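Local atomic coordinates of fucolectin-related protein (Streptococcus pneumoniae, PDB entry 2WMF), a protein that probably hydrolyses glycosidic bonds in host blood-group carbohydrate antigens, acting as the catalytic module of a family 98 glycoside hydrolase. Residues N350-G355 with S404-Y409; N368-I373 with Y414-E419; N429-Y434 with V446-Y451. All coordinates share one frame; numbering follows the deposited sequence.

Contact 1. Residues N350-G355 with S404-Y409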
# COMPACT_ATOMS: atom_id res chain seq x y z
N ASN A 350 -8.72 -20.98 -6.82
CA ASN A 350 -7.86 -20.66 -5.68
C ASN A 350 -6.38 -21.15 -5.69
O ASN A 350 -5.55 -20.56 -4.94
CB ASN A 350 -8.47 -21.36 -4.43
CG ASN A 350 -9.83 -20.77 -3.97
OD1 ASN A 350 -10.41 -19.90 -4.63
ND2 ASN A 350 -10.34 -21.27 -2.82
N GLY A 351 -5.92 -21.98 -6.62
CA GLY A 351 -4.50 -21.84 -7.08
C GLY A 351 -3.93 -21.07 -8.23
O GLY A 351 -2.80 -21.38 -8.67
N PHE A 352 -4.64 -20.06 -8.71
CA PHE A 352 -4.22 -19.42 -9.94
C PHE A 352 -2.79 -18.87 -9.85
O PHE A 352 -2.06 -18.95 -10.82
CB PHE A 352 -5.19 -18.30 -10.34
CG PHE A 352 -4.85 -17.66 -11.67
CD1 PHE A 352 -5.17 -18.30 -12.89
CD2 PHE A 352 -4.21 -16.45 -11.72
CE1 PHE A 352 -4.84 -17.70 -14.10
CE2 PHE A 352 -3.88 -15.86 -12.91
CZ PHE A 352 -4.20 -16.47 -14.11
N TYR A 353 -2.44 -18.22 -8.73
CA TYR A 353 -1.18 -17.50 -8.69
C TYR A 353 0.03 -18.39 -8.34
O TYR A 353 1.20 -17.98 -8.48
CB TYR A 353 -1.29 -16.31 -7.73
CG TYR A 353 -2.34 -15.32 -8.21
CD1 TYR A 353 -2.02 -14.35 -9.15
CD2 TYR A 353 -3.66 -15.38 -7.76
CE1 TYR A 353 -2.97 -13.45 -9.60
CE2 TYR A 353 -4.62 -14.50 -8.23
CZ TYR A 353 -4.28 -13.55 -9.16
OH TYR A 353 -5.23 -12.66 -9.59
N GLN A 354 -0.25 -19.62 -7.94
CA GLN A 354 0.83 -20.62 -7.67
C GLN A 354 1.61 -20.89 -8.95
O GLN A 354 1.05 -20.97 -10.06
CB GLN A 354 0.21 -21.90 -7.18
CG GLN A 354 -0.53 -21.76 -5.89
CD GLN A 354 0.36 -21.84 -4.69
OE1 GLN A 354 1.55 -22.17 -4.79
NE2 GLN A 354 -0.21 -21.55 -3.53
N GLY A 355 2.92 -21.01 -8.83
CA GLY A 355 3.75 -21.15 -10.02
C GLY A 355 4.00 -19.95 -10.87
O GLY A 355 4.87 -19.97 -11.73
N SER A 404 -4.37 -25.54 -19.01
CA SER A 404 -3.93 -26.90 -18.73
C SER A 404 -2.42 -26.89 -18.51
O SER A 404 -1.90 -27.71 -17.74
CB SER A 404 -4.31 -27.86 -19.86
OG SER A 404 -3.54 -27.60 -21.04
N SER A 405 -1.71 -25.96 -19.16
CA SER A 405 -0.32 -25.68 -18.82
C SER A 405 -0.13 -24.16 -18.65
O SER A 405 0.53 -23.47 -19.42
CB SER A 405 0.62 -26.25 -19.85
OG SER A 405 0.39 -25.60 -21.07
N LYS A 406 -0.72 -23.70 -17.58
CA LYS A 406 -0.84 -22.28 -17.27
C LYS A 406 0.53 -21.57 -17.27
O LYS A 406 0.71 -20.51 -17.90
CB LYS A 406 -1.49 -22.17 -15.89
CG LYS A 406 -1.49 -20.80 -15.28
CD LYS A 406 -2.02 -20.81 -13.86
CE LYS A 406 -0.97 -21.42 -12.90
NZ LYS A 406 -1.45 -21.61 -11.50
N VAL A 407 1.49 -22.13 -16.53
CA VAL A 407 2.78 -21.46 -16.38
C VAL A 407 3.55 -21.43 -17.70
O VAL A 407 4.10 -20.39 -18.10
CB VAL A 407 3.62 -22.09 -15.22
CG1 VAL A 407 5.04 -21.53 -15.21
CG2 VAL A 407 2.92 -21.87 -13.90
N ASN A 408 3.60 -22.56 -18.40
CA ASN A 408 4.28 -22.59 -19.69
C ASN A 408 3.65 -21.59 -20.67
O ASN A 408 4.34 -20.90 -21.42
CB ASN A 408 4.25 -24.01 -20.28
CG ASN A 408 5.20 -24.97 -19.56
OD1 ASN A 408 6.10 -24.54 -18.81
ND2 ASN A 408 4.98 -26.27 -19.76
N TYR A 409 2.32 -21.51 -20.67
CA TYR A 409 1.64 -20.60 -21.59
C TYR A 409 1.95 -19.14 -21.27
O TYR A 409 2.35 -18.36 -22.14
CB TYR A 409 0.13 -20.81 -21.61
CG TYR A 409 -0.50 -19.85 -22.59
CD1 TYR A 409 -0.26 -19.98 -23.95
CD2 TYR A 409 -1.26 -18.77 -22.14
CE1 TYR A 409 -0.78 -19.10 -24.85
CE2 TYR A 409 -1.81 -17.87 -23.03
CZ TYR A 409 -1.57 -18.02 -24.39
OH TYR A 409 -2.09 -17.09 -25.27
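The backbone from Gly351 to Gln354 folds into a type I beta turn, held by the bond from Gln354 N to Gly351 O, and the chain just after it, at Gly355, comes closest to the first turn of helix 406-413, its CA 6.4 Å from CA of Val407. Lys406 bridges the gap from the helix side. Its ammonium nitrogen NZ donates to Phe352 O at 2.8 Å and to Gln354 O at 3.0 Å, so one charged group ties together two carbonyls of the same turn. The two bonds differ in approach: NZ stands well above the carbonyl plane of Phe352, 57° out of it, yet lies in that of Gln354, with a C=O...N angle of 146°. A bend at chi3 (74°) in the otherwise extended lysine chain turns the ammonium into this position. The arrangement is a lysine bound to the main chain of a beta turn, and it fastens the loop between strands 337-340 and 376-377 to the start of the helix. Farther back along the lysine, CD passes the Phe352 ring obliquely, 4.1 Å from CD1, while Leu356 also touches the side chain. Beside it, Val407 CG2 rests 3.5 Å from Gly355 O. Tyr353 points away from the helix, and its hydroxyl is hydrogen-bonded to Ser224 of helix 219-231, a bond that ties the turn to the barrel domain.

Contact 2. Residues N368-I373 with Y414-E419; sequences NGRYHI and YPKLYE
A type I beta turn from Gly369 to His372, overlapped at its start by an Asx turn in which Asn368 OD1 accepts from Arg370 N, packs against the irregular chain that leads from helix 406-413 into strand 419-420. Arg370 reaches across with its chain fully extended and grips Tyr414 O side-on: NE donates at 2.8 Å and NH2 at 3.1 Å, the oxygen lying in the guanidinium plane. The NE bond is the straighter of the two, with an N-H...O angle of 158° against 137°. Over one face of the guanidinium lies the backbone N of Lys416, whose CB approaches Arg370 NH1 to 3.5 Å.

Tyr371 turns its ring edge to the Tyr414 face in an offset T-shaped stack, with centroids 5.6 Å apart and planes at 72°. Tyr371 CA also sits over the Tyr414 face in a CH-pi contact, 4.1 Å from the ring centroid. One water donates to both Arg370 O and Pro415 O; a second joins Tyr371 O to Tyr414 OH, which further bonds to Lys336 N and Ala337 N. His372 brings its ring edge to Tyr414 CE1, while its ND1 bonds to Gln425. The motif is thus an Asx turn running into a type I turn, whose arginine holds the main chain of the connection from helix 406-413 to strand 419-420.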
# COMPACT_ATOMS: atom_id res chain seq x y z
N ASN A 368 7.78 -13.10 -7.64
CA ASN A 368 8.23 -12.91 -9.03
C ASN A 368 7.60 -11.62 -9.56
O ASN A 368 6.39 -11.43 -9.37
CB ASN A 368 7.74 -14.13 -9.84
CG ASN A 368 8.51 -14.38 -11.10
OD1 ASN A 368 9.24 -13.53 -11.60
ND2 ASN A 368 8.38 -15.63 -11.61
N GLY A 369 8.37 -10.84 -10.33
CA GLY A 369 7.87 -9.65 -11.01
C GLY A 369 7.65 -9.81 -12.51
O GLY A 369 7.28 -8.87 -13.15
N ARG A 370 7.89 -11.03 -13.02
CA ARG A 370 7.88 -11.36 -14.44
C ARG A 370 6.58 -10.97 -15.16
O ARG A 370 6.59 -10.64 -16.35
CB ARG A 370 8.15 -12.86 -14.63
CG ARG A 370 8.20 -13.33 -16.08
CD ARG A 370 8.69 -14.76 -16.10
NE ARG A 370 8.67 -15.34 -17.43
CZ ARG A 370 9.20 -16.52 -17.73
NH1 ARG A 370 9.75 -17.26 -16.77
NH2 ARG A 370 9.13 -16.99 -18.96
N TYR A 371 5.45 -11.08 -14.47
CA TYR A 371 4.12 -10.90 -15.07
C TYR A 371 3.46 -9.60 -14.57
O TYR A 371 2.32 -9.34 -14.91
CB TYR A 371 3.21 -12.10 -14.73
CG TYR A 371 3.93 -13.44 -14.79
CD1 TYR A 371 4.04 -14.15 -15.99
CD2 TYR A 371 4.53 -13.99 -13.66
CE1 TYR A 371 4.75 -15.35 -16.08
CE2 TYR A 371 5.25 -15.21 -13.73
CZ TYR A 371 5.34 -15.87 -14.92
OH TYR A 371 6.03 -17.08 -14.92
N HIS A 372 4.18 -8.82 -13.77
CA HIS A 372 3.60 -7.68 -13.07
C HIS A 372 2.42 -8.19 -12.23
O HIS A 372 2.38 -9.37 -11.91
CB HIS A 372 3.16 -6.60 -14.07
CG HIS A 372 4.19 -6.31 -15.12
ND1 HIS A 372 5.31 -5.56 -14.85
CD2 HIS A 372 4.28 -6.69 -16.42
CE1 HIS A 372 6.07 -5.52 -15.93
NE2 HIS A 372 5.47 -6.18 -16.90
N ILE A 373 1.49 -7.32 -11.89
CA ILE A 373 0.14 -7.76 -11.46
C ILE A 373 -0.64 -8.14 -12.74
O ILE A 373 -0.81 -7.30 -13.66
CB ILE A 373 -0.63 -6.66 -10.69
CG1 ILE A 373 -0.01 -6.47 -9.29
CG2 ILE A 373 -2.11 -7.00 -10.58
CD1 ILE A 373 -0.41 -5.13 -8.62
N TYR A 414 5.29 -13.67 -21.49
CA TYR A 414 6.09 -12.80 -20.65
C TYR A 414 7.47 -13.44 -20.56
O TYR A 414 7.65 -14.43 -19.87
CB TYR A 414 5.49 -12.73 -19.24
CG TYR A 414 4.20 -11.96 -19.15
CD1 TYR A 414 4.21 -10.59 -18.88
CD2 TYR A 414 2.96 -12.59 -19.28
CE1 TYR A 414 3.02 -9.87 -18.75
CE2 TYR A 414 1.77 -11.86 -19.17
CZ TYR A 414 1.81 -10.49 -18.89
OH TYR A 414 0.62 -9.77 -18.82
N PRO A 415 8.47 -12.88 -21.25
CA PRO A 415 9.80 -13.47 -21.15
C PRO A 415 10.42 -13.38 -19.76
O PRO A 415 10.10 -12.48 -18.97
CB PRO A 415 10.63 -12.63 -22.11
CG PRO A 415 9.85 -11.47 -22.39
CD PRO A 415 8.42 -11.76 -22.19
N LYS A 416 11.30 -14.32 -19.49
CA LYS A 416 12.04 -14.33 -18.22
C LYS A 416 13.12 -13.24 -18.31
O LYS A 416 13.89 -13.20 -19.29
CB LYS A 416 12.66 -15.71 -17.94
CG LYS A 416 13.19 -15.86 -16.51
CD LYS A 416 13.81 -17.23 -16.31
CE LYS A 416 14.47 -17.33 -14.98
NZ LYS A 416 14.93 -18.72 -14.64
N LEU A 417 13.13 -12.36 -17.31
CA LEU A 417 14.00 -11.18 -17.35
C LEU A 417 15.16 -11.16 -16.37
O LEU A 417 16.03 -10.30 -16.48
CB LEU A 417 13.18 -9.89 -17.13
CG LEU A 417 11.99 -9.68 -18.07
CD1 LEU A 417 11.27 -8.34 -17.82
CD2 LEU A 417 12.43 -9.82 -19.56
N TYR A 418 15.19 -12.06 -15.39
CA TYR A 418 16.30 -12.07 -14.46
C TYR A 418 16.48 -13.49 -13.92
O TYR A 418 15.58 -14.32 -14.09
CB TYR A 418 16.08 -11.09 -13.30
CG TYR A 418 14.97 -11.46 -12.32
CD1 TYR A 418 15.27 -12.02 -11.05
CD2 TYR A 418 13.61 -11.26 -12.66
CE1 TYR A 418 14.24 -12.37 -10.16
CE2 TYR A 418 12.57 -11.63 -11.76
CZ TYR A 418 12.89 -12.12 -10.50
OH TYR A 418 11.87 -12.42 -9.58
N GLU A 419 17.62 -13.70 -13.26
CA GLU A 419 17.93 -14.95 -12.59
C GLU A 419 18.00 -14.74 -11.08
O GLU A 419 18.26 -13.63 -10.59
CB GLU A 419 19.27 -15.51 -13.08
CG GLU A 419 19.29 -15.83 -14.56
CD GLU A 419 18.43 -17.03 -14.91
OE1 GLU A 419 18.11 -17.84 -14.04
OE2 GLU A 419 18.05 -17.17 -16.10
O HOH W 1 8.26 -10.38 -18.57
O HOH W 2 0.84 -8.07 -16.84

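Contact 3. Residues N429-Y434 with V446-Y451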
# COMPACT_ATOMS: atom_id res chain seq x y z
N ASN A 429 12.40 2.01 -17.44
CA ASN A 429 13.87 1.98 -17.36
C ASN A 429 14.39 1.68 -15.98
O ASN A 429 15.53 1.98 -15.68
CB ASN A 429 14.50 3.29 -17.89
CG ASN A 429 14.09 4.52 -17.09
OD1 ASN A 429 12.95 4.66 -16.67
ND2 ASN A 429 15.00 5.46 -16.94
N SER A 430 13.56 1.04 -15.15
CA SER A 430 13.97 0.70 -13.79
C SER A 430 13.69 -0.77 -13.41
O SER A 430 12.80 -1.42 -13.99
CB SER A 430 13.24 1.56 -12.77
OG SER A 430 13.45 2.93 -12.98
N TRP A 431 14.46 -1.25 -12.43
CA TRP A 431 14.18 -2.48 -11.73
C TRP A 431 13.67 -2.14 -10.34
O TRP A 431 14.27 -1.34 -9.62
CB TRP A 431 15.47 -3.32 -11.56
CG TRP A 431 15.93 -4.06 -12.78
CD1 TRP A 431 17.11 -3.83 -13.52
CD2 TRP A 431 15.33 -5.22 -13.33
NE1 TRP A 431 17.22 -4.78 -14.52
CE2 TRP A 431 16.18 -5.67 -14.42
CE3 TRP A 431 14.20 -5.95 -13.01
CZ2 TRP A 431 15.89 -6.80 -15.14
CZ3 TRP A 431 13.93 -7.10 -13.75
CH2 TRP A 431 14.76 -7.49 -14.82
N TYR A 432 12.58 -2.81 -9.95
CA TYR A 432 11.99 -2.74 -8.61
C TYR A 432 12.19 -4.14 -7.97
O TYR A 432 11.77 -5.15 -8.54
CB TYR A 432 10.50 -2.35 -8.65
CG TYR A 432 10.34 -0.88 -8.89
CD1 TYR A 432 10.19 -0.02 -7.80
CD2 TYR A 432 10.49 -0.31 -10.16
CE1 TYR A 432 10.18 1.35 -7.96
CE2 TYR A 432 10.47 1.10 -10.34
CZ TYR A 432 10.32 1.93 -9.25
OH TYR A 432 10.32 3.31 -9.42
N ILE A 433 12.82 -4.17 -6.79
CA ILE A 433 13.39 -5.39 -6.24
C ILE A 433 13.07 -5.50 -4.74
O ILE A 433 13.13 -4.50 -4.01
CB ILE A 433 14.93 -5.36 -6.38
CG1 ILE A 433 15.34 -5.16 -7.84
CG2 ILE A 433 15.57 -6.57 -5.76
CD1 ILE A 433 16.45 -4.16 -7.99
N TYR A 434 12.82 -6.71 -4.27
CA TYR A 434 12.83 -7.00 -2.84
C TYR A 434 13.06 -8.48 -2.52
O TYR A 434 12.90 -9.36 -3.36
CB TYR A 434 11.61 -6.45 -2.10
CG TYR A 434 10.20 -6.84 -2.51
CD1 TYR A 434 9.75 -8.16 -2.44
CD2 TYR A 434 9.26 -5.86 -2.94
CE1 TYR A 434 8.45 -8.51 -2.81
CE2 TYR A 434 7.96 -6.19 -3.26
CZ TYR A 434 7.53 -7.51 -3.19
OH TYR A 434 6.22 -7.85 -3.47
N VAL A 446 19.40 -11.75 -6.72
CA VAL A 446 19.00 -11.54 -8.08
C VAL A 446 20.21 -11.16 -8.90
O VAL A 446 21.12 -10.47 -8.42
CB VAL A 446 17.87 -10.47 -8.21
CG1 VAL A 446 16.58 -10.93 -7.46
CG2 VAL A 446 18.27 -9.08 -7.76
N MET A 447 20.17 -11.62 -10.15
CA MET A 447 21.11 -11.19 -11.20
C MET A 447 20.24 -10.58 -12.29
O MET A 447 19.44 -11.26 -12.90
CB MET A 447 21.91 -12.37 -11.76
CG MET A 447 23.00 -11.94 -12.69
SD MET A 447 22.53 -11.42 -14.35
CE MET A 447 21.51 -12.77 -15.03
N LEU A 448 20.42 -9.27 -12.48
CA LEU A 448 19.61 -8.44 -13.34
C LEU A 448 20.38 -7.99 -14.58
O LEU A 448 21.28 -7.15 -14.51
CB LEU A 448 19.18 -7.21 -12.55
CG LEU A 448 18.54 -7.37 -11.18
CD1 LEU A 448 18.28 -6.01 -10.49
CD2 LEU A 448 17.27 -8.21 -11.25
N PRO A 449 20.02 -8.55 -15.75
CA PRO A 449 20.53 -7.98 -17.00
C PRO A 449 20.14 -6.50 -17.04
O PRO A 449 19.09 -6.10 -16.52
CB PRO A 449 19.74 -8.74 -18.08
CG PRO A 449 19.27 -10.02 -17.43
CD PRO A 449 19.03 -9.61 -15.99
N MET A 450 20.99 -5.69 -17.66
CA MET A 450 20.74 -4.26 -17.73
C MET A 450 20.50 -3.86 -19.18
O MET A 450 20.86 -4.57 -20.11
CB MET A 450 21.91 -3.48 -17.10
CG MET A 450 22.09 -3.80 -15.55
SD MET A 450 20.66 -3.30 -14.55
CE MET A 450 21.17 -1.59 -14.27
N TYR A 451 19.80 -2.74 -19.35
CA TYR A 451 19.23 -2.36 -20.66
C TYR A 451 19.98 -1.19 -21.30
O TYR A 451 19.63 -0.74 -22.39
CB TYR A 451 17.74 -2.03 -20.53
CG TYR A 451 16.83 -3.23 -20.17
CD1 TYR A 451 15.81 -3.63 -21.01
CD2 TYR A 451 17.00 -3.92 -18.95
CE1 TYR A 451 14.94 -4.69 -20.69
CE2 TYR A 451 16.14 -4.98 -18.60
CZ TYR A 451 15.15 -5.38 -19.47
OH TYR A 451 14.31 -6.44 -19.13
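Pro449 O receives the indole N-H of Trp431, NE1 to O 3.0 Å, in the one hydrogen bond between the two segments. The oxygen lies near the ring plane, at the indole edge, and the N-H...O angle is 145°. Trp431 points toward the other segment, its CG anti to the carbonyl carbon (chi1 -77°), which carries the ring across to Leu448. That leucine covers one indole face: CB makes a CH-pi contact 4.0 Å from the centroid of the five-membered ring, and CD2 lies over the centre of the ring system. At the indole edge Met450 SD comes to 3.7 Å from Trp431 CD1, a Met-aromatic contact, its sulfur brought there by bends at chi2 and chi3. Tyr451 crosses the tryptophan at about a right angle and presents its own ring edge, CE2 being 3.9 Å from Trp431 CZ2. Arg426 makes cation-pi contacts with both of these rings. Toward the far end, Ile433 CD1 and Leu448 CD1 meet tip to tip at 3.6 Å. Val446 CG2 touches Ile433 CG2. The axes of 430-434 and 446-449 run nearly antiparallel, at 167°, and approach to 9.8 Å, a spacing for side-chain packing between two sheets. Strand 430-434 is paired with 423-427 and 467-472 in one antiparallel sheet, while strand 444-449 lies between 419-420 and 457-462 in the other; Ile433 also meets Leu460 and Leu462 there.

Overall arrangement
All three contacts belong to the C-terminal family 98 region and follow its chain from irregular loops to beta sheets. Contacts 1 and 2 have centres about 14 Å apart and interleave along the sequence: 350-355 and 368-373 come from one long loop, whereas 404-409 and 414-419 are a helix start and the chain leaving that helix. Contacts 2 and 3 touch, their centres about 10 Å apart; Glu419 O lies 2.8 Å from Met447 N, a probable hydrogen bond where strand 419-420 joins 444-449, and Leu417 O packs 3.5 Å from Trp431 CH2. Contact 1 stays separate from contact 3, about 12 Å away between nearest atoms.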